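Local structure of calcium homeostasis modulator 1 (6LMT) at residues A[146-149]-A[150-154]; A[77-80]-A[81-85]. The protein probably forms a large-pore ion channel in the membrane, built here from eight copies of the chain, and belongs to the calcium homeostasis modulator family. One frame throughout, in Å; residues are numbered along the deposited sequence.

Contact 1: residues A[146-149]-A[150-154]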
loop_
_atom_site.group_PDB
_atom_site.type_symbol
_atom_site.label_atom_id
_atom_site.label_comp_id
_atom_site.label_asym_id
_atom_site.label_seq_id
_atom_site.Cartn_x
_atom_site.Cartn_y
_atom_site.Cartn_z
ATOM N N MET A 146 -18.502 -7.074 54.682
ATOM C CA MET A 146 -17.065 -7.064 54.480
ATOM C C MET A 146 -16.381 -6.279 55.588
ATOM O O MET A 146 -16.971 -5.405 56.224
ATOM C CB MET A 146 -16.696 -6.444 53.132
ATOM C CG MET A 146 -17.070 -7.250 51.923
ATOM S SD MET A 146 -16.579 -6.393 50.428
ATOM C CE MET A 146 -17.290 -7.467 49.196
ATOM N N THR A 147 -15.112 -6.596 55.794
ATOM C CA THR A 147 -14.247 -5.830 56.666
ATOM C C THR A 147 -13.802 -4.572 55.912
ATOM O O THR A 147 -14.037 -4.436 54.712
ATOM C CB THR A 147 -13.074 -6.717 57.096
ATOM O OG1 THR A 147 -13.579 -8.024 57.383
ATOM C CG2 THR A 147 -12.418 -6.231 58.388
ATOM N N GLU A 148 -13.202 -3.618 56.628
ATOM C CA GLU A 148 -12.555 -2.496 55.957
ATOM C C GLU A 148 -11.406 -2.964 55.071
ATOM O O GLU A 148 -11.204 -2.424 53.978
ATOM C CB GLU A 148 -12.064 -1.485 56.995
ATOM C CG GLU A 148 -11.353 -0.268 56.418
ATOM C CD GLU A 148 -12.266 0.628 55.603
ATOM O OE1 GLU A 148 -13.478 0.690 55.910
ATOM O OE2 GLU A 148 -11.774 1.260 54.644
ATOM N N THR A 149 -10.675 -3.986 55.512
ATOM C CA THR A 149 -9.612 -4.580 54.707
ATOM C C THR A 149 -10.170 -5.261 53.465
ATOM O O THR A 149 -9.604 -5.142 52.372
ATOM C CB THR A 149 -8.838 -5.583 55.564
ATOM O OG1 THR A 149 -8.299 -4.908 56.704
ATOM C CG2 THR A 149 -7.703 -6.224 54.790
ATOM N N GLU A 150 -11.290 -5.962 53.609
ATOM C CA GLU A 150 -11.808 -6.746 52.502
ATOM C C GLU A 150 -12.472 -5.875 51.447
ATOM O O GLU A 150 -12.421 -6.203 50.259
ATOM C CB GLU A 150 -12.770 -7.809 53.029
ATOM C CG GLU A 150 -13.198 -8.826 51.994
ATOM C CD GLU A 150 -13.993 -9.966 52.585
ATOM O OE1 GLU A 150 -14.209 -9.964 53.816
ATOM O OE2 GLU A 150 -14.399 -10.866 51.821
ATOM N N LYS A 151 -13.068 -4.754 51.839
ATOM C CA LYS A 151 -13.624 -3.867 50.828
ATOM C C LYS A 151 -12.552 -3.049 50.125
ATOM O O LYS A 151 -12.779 -2.610 49.000
ATOM C CB LYS A 151 -14.683 -2.946 51.433
ATOM C CG LYS A 151 -14.166 -1.962 52.434
ATOM C CD LYS A 151 -15.286 -1.092 52.930
ATOM C CE LYS A 151 -15.734 -0.119 51.859
ATOM N NZ LYS A 151 -14.690 0.901 51.576
ATOM N N LEU A 152 -11.390 -2.849 50.747
ATOM C CA LEU A 152 -10.271 -2.275 50.016
ATOM C C LEU A 152 -9.752 -3.232 48.958
ATOM O O LEU A 152 -9.323 -2.797 47.889
ATOM C CB LEU A 152 -9.151 -1.885 50.967
ATOM C CG LEU A 152 -9.395 -0.632 51.782
ATOM C CD1 LEU A 152 -8.269 -0.439 52.756
ATOM C CD2 LEU A 152 -9.501 0.548 50.859
ATOM N N LYS A 153 -9.771 -4.534 49.238
ATOM C CA LYS A 153 -9.414 -5.504 48.211
ATOM C C LYS A 153 -10.481 -5.593 47.137
ATOM O O LYS A 153 -10.169 -5.894 45.982
ATOM C CB LYS A 153 -9.200 -6.880 48.822
ATOM C CG LYS A 153 -8.002 -6.988 49.714
ATOM C CD LYS A 153 -7.867 -8.392 50.241
ATOM C CE LYS A 153 -6.728 -8.491 51.217
ATOM N NZ LYS A 153 -6.624 -9.858 51.779
ATOM N N PHE A 154 -11.737 -5.353 47.505
ATOM C CA PHE A 154 -12.833 -5.398 46.549
ATOM C C PHE A 154 -12.771 -4.222 45.582
ATOM O O PHE A 154 -12.937 -4.394 44.372
ATOM C CB PHE A 154 -14.154 -5.415 47.318
ATOM C CG PHE A 154 -15.366 -5.464 46.453
ATOM C CD1 PHE A 154 -15.748 -6.637 45.847
ATOM C CD2 PHE A 154 -16.126 -4.333 46.250
ATOM C CE1 PHE A 154 -16.853 -6.679 45.052
ATOM C CE2 PHE A 154 -17.224 -4.371 45.455
ATOM C CZ PHE A 154 -17.590 -5.550 44.857
#

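Contact 2: residues A[77-80]-A[81-85]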
loop_
_atom_site.group_PDB
_atom_site.type_symbol
_atom_site.label_atom_id
_atom_site.label_comp_id
_atom_site.label_asym_id
_atom_site.label_seq_id
_atom_site.Cartn_x
_atom_site.Cartn_y
_atom_site.Cartn_z
ATOM N N LEU A 77 27.581 22.832 25.754
ATOM C CA LEU A 77 27.157 23.670 26.867
ATOM C C LEU A 77 27.778 23.215 28.182
ATOM O O LEU A 77 28.123 24.047 29.027
ATOM C CB LEU A 77 25.631 23.671 26.941
ATOM C CG LEU A 77 24.922 24.352 28.102
ATOM C CD1 LEU A 77 25.325 25.788 28.221
ATOM C CD2 LEU A 77 23.440 24.244 27.889
ATOM N N ALA A 78 27.922 21.903 28.382
ATOM C CA ALA A 78 28.574 21.420 29.593
ATOM C C ALA A 78 30.060 21.736 29.586
ATOM O O ALA A 78 30.653 21.934 30.653
ATOM C CB ALA A 78 28.362 19.921 29.757
ATOM N N GLU A 79 30.665 21.784 28.397
ATOM C CA GLU A 79 32.051 22.213 28.260
ATOM C C GLU A 79 32.226 23.660 28.699
ATOM O O GLU A 79 33.164 23.986 29.431
ATOM C CB GLU A 79 32.508 22.037 26.813
ATOM C CG GLU A 79 33.902 22.559 26.531
ATOM C CD GLU A 79 34.983 21.732 27.178
ATOM O OE1 GLU A 79 34.784 20.513 27.315
ATOM O OE2 GLU A 79 36.024 22.298 27.567
ATOM N N GLU A 80 31.317 24.539 28.275
ATOM C CA GLU A 80 31.426 25.952 28.612
ATOM C C GLU A 80 31.167 26.225 30.083
ATOM O O GLU A 80 31.783 27.125 30.657
ATOM C CB GLU A 80 30.449 26.768 27.772
ATOM C CG GLU A 80 30.751 26.739 26.303
ATOM C CD GLU A 80 32.028 27.449 25.970
ATOM O OE1 GLU A 80 32.340 28.454 26.640
ATOM O OE2 GLU A 80 32.728 26.999 25.040
ATOM N N TRP A 81 30.273 25.471 30.710
ATOM C CA TRP A 81 29.984 25.723 32.113
ATOM C C TRP A 81 31.085 25.186 33.017
ATOM O O TRP A 81 31.300 25.717 34.112
ATOM C CB TRP A 81 28.642 25.104 32.480
ATOM C CG TRP A 81 28.217 25.406 33.863
ATOM C CD1 TRP A 81 28.322 24.588 34.947
ATOM C CD2 TRP A 81 27.602 26.610 34.322
ATOM N NE1 TRP A 81 27.814 25.212 36.059
ATOM C CE2 TRP A 81 27.365 26.456 35.702
ATOM C CE3 TRP A 81 27.229 27.805 33.703
ATOM C CZ2 TRP A 81 26.772 27.451 36.473
ATOM C CZ3 TRP A 81 26.639 28.795 34.470
ATOM C CH2 TRP A 81 26.416 28.611 35.841
ATOM N N LYS A 82 31.791 24.145 32.582
ATOM C CA LYS A 82 32.863 23.585 33.392
ATOM C C LYS A 82 34.081 24.501 33.428
ATOM O O LYS A 82 34.800 24.534 34.432
ATOM C CB LYS A 82 33.235 22.202 32.856
ATOM C CG LYS A 82 34.188 21.404 33.720
ATOM C CD LYS A 82 34.412 20.021 33.140
ATOM C CE LYS A 82 33.165 19.152 33.293
ATOM N NZ LYS A 82 32.864 18.814 34.717
ATOM N N ARG A 83 34.296 25.272 32.367
ATOM C CA ARG A 83 35.453 26.141 32.270
ATOM C C ARG A 83 35.296 27.358 33.185
ATOM O O ARG A 83 34.181 27.838 33.401
ATOM C CB ARG A 83 35.644 26.572 30.817
ATOM C CG ARG A 83 36.037 25.398 29.940
ATOM C CD ARG A 83 36.040 25.715 28.461
ATOM N NE ARG A 83 37.127 26.600 28.076
ATOM C CZ ARG A 83 37.283 27.086 26.853
ATOM N NH1 ARG A 83 36.421 26.764 25.901
ATOM N NH2 ARG A 83 38.306 27.887 26.579
ATOM N N PRO A 84 36.399 27.856 33.751
ATOM C CA PRO A 84 36.307 28.941 34.736
ATOM C C PRO A 84 35.912 30.271 34.113
ATOM O O PRO A 84 35.999 30.478 32.902
ATOM C CB PRO A 84 37.726 29.017 35.311
ATOM C CG PRO A 84 38.330 27.691 35.016
ATOM C CD PRO A 84 37.758 27.290 33.700
ATOM N N THR A 85 35.478 31.183 34.982
ATOM C CA THR A 85 35.085 32.520 34.555
ATOM C C THR A 85 36.311 33.317 34.128
ATOM O O THR A 85 37.307 33.389 34.856
ATOM C CB THR A 85 34.334 33.238 35.675
ATOM O OG1 THR A 85 35.148 33.273 36.855
ATOM C CG2 THR A 85 33.025 32.534 35.973
#

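Contact 1: residues A[146-149]-A[150-154]
Met146 reaches across the first turn of helix 148-155 to the ring of Phe154. Its methyl group does the touching: CE lies over one face, offset toward the rim, and is 3.8 Å from Phe154 CD1. Geometrically this is a CH-pi contact, with CE 26° off the ring normal. The sulfur stands farther off and oblique to the ring, which makes the pair a Met-aromatic contact as well. The Met146 chain is extended beyond CG, and this reach carries CE to the ring. On the way, SD passes 3.9 Å from Lys151 CA, and CG packs against the CG and CD of Glu150, whose chain it crosses at about a right angle. Phe154 also meets the ring of Phe164 and touches Val143.

The backbone bonds are those of a helix start. Thr147 holds the N-cap position, but no hydrogen bond from its side chain caps the helix. Its carbonyl does take part: Lys151 N donates to Thr147 O at 3.0 Å. Leu152 N follows to Glu148 O at 3.3 Å, and Lys153 N to Thr149 O at 3.2 Å.

The charged groups meet loosely. Glu148 OE2 and Lys151 NZ are 4.2 Å apart, too far for a salt bridge. Lys151 CG sits between the backbone N and the carbonyl carbon (chi1 66°). There it packs 3.4 Å from both Thr147 O and Glu148 O, and CD comes 3.9 Å from Glu148 OE1.

Glu148 and Glu150 both lie in the first turn, where their negative charge would probably suit the positive end of the helix dipole. The definite interactions are the backbone hydrogen bonds and the methyl-on-ring contact. The charged groups add at most a diffuse attraction.

Contact 2: residues A[77-80]-A[81-85]
Trp81 N donates to Leu77 O at 3.1 Å, with an N-H...acceptor angle of 150°. Lys82 N makes the next bond of the helix, to Ala78 O, also at 3.1 Å. The series then fades. Arg83 N to Glu79 O is weak, at 3.4 Å. The helical conformation ends at Lys82, and Arg83 departs from it.

The side chain of Arg83 turns back along the last turn. Its CG is anti to the carbonyl carbon (chi1 -67°), which lays the methylenes against Glu79: CG is 3.2 Å from Glu79 O, and CD is 3.5 Å from Glu79 OE2. While this carboxylate oxygen touches CD, it is displaced from the plane of the guanidinium. No N-H of that group points at it, and any attraction between the two charges is electrostatic.

Glu80, which is buried, supplies the second acid. Its chain bends at chi2 and lies beside that of Arg83, pointing the same way. OE2 reaches Arg83 NH1 at 3.8 Å, a long salt bridge. The carboxylate and guanidinium planes are 55° apart, so the two groups do not pair flat.

Arg88 hydrogen-bonds to the carbonyl oxygens of Trp81 and Arg83 and makes a cation-pi contact with the Trp81 ring. Leu77 and Glu80 pack on helix 92-105, while Glu79 and Lys82 pack on Cys205 of a neighbouring subunit. This is the C-terminal end of helix 74-82, with i to i+3 and i to i+4 acid-arginine pairs, where the chain passes into the loop leading to helix 92-105.

Overall arrangement
The two contacts sit at opposite kinds of helix end. Contact 1 is the start of helix 148-155, and contact 2 is the finish of helix 74-82. Both are surface contacts, each with one buried residue, and they share no element. Their centres are about 58 Å apart and their nearest atoms about 47 Å, so they do not touch. The buried residue differs in kind: an aromatic ring in contact 1, an acid in contact 2. Beyond the backbone bonds, the side-chain contact is mainly apolar in contact 1 and mainly charged, though loose, in contact 2. No other chain touches contact 1, whereas contact 2 lies against a neighbouring subunit of the eight-chain assembly.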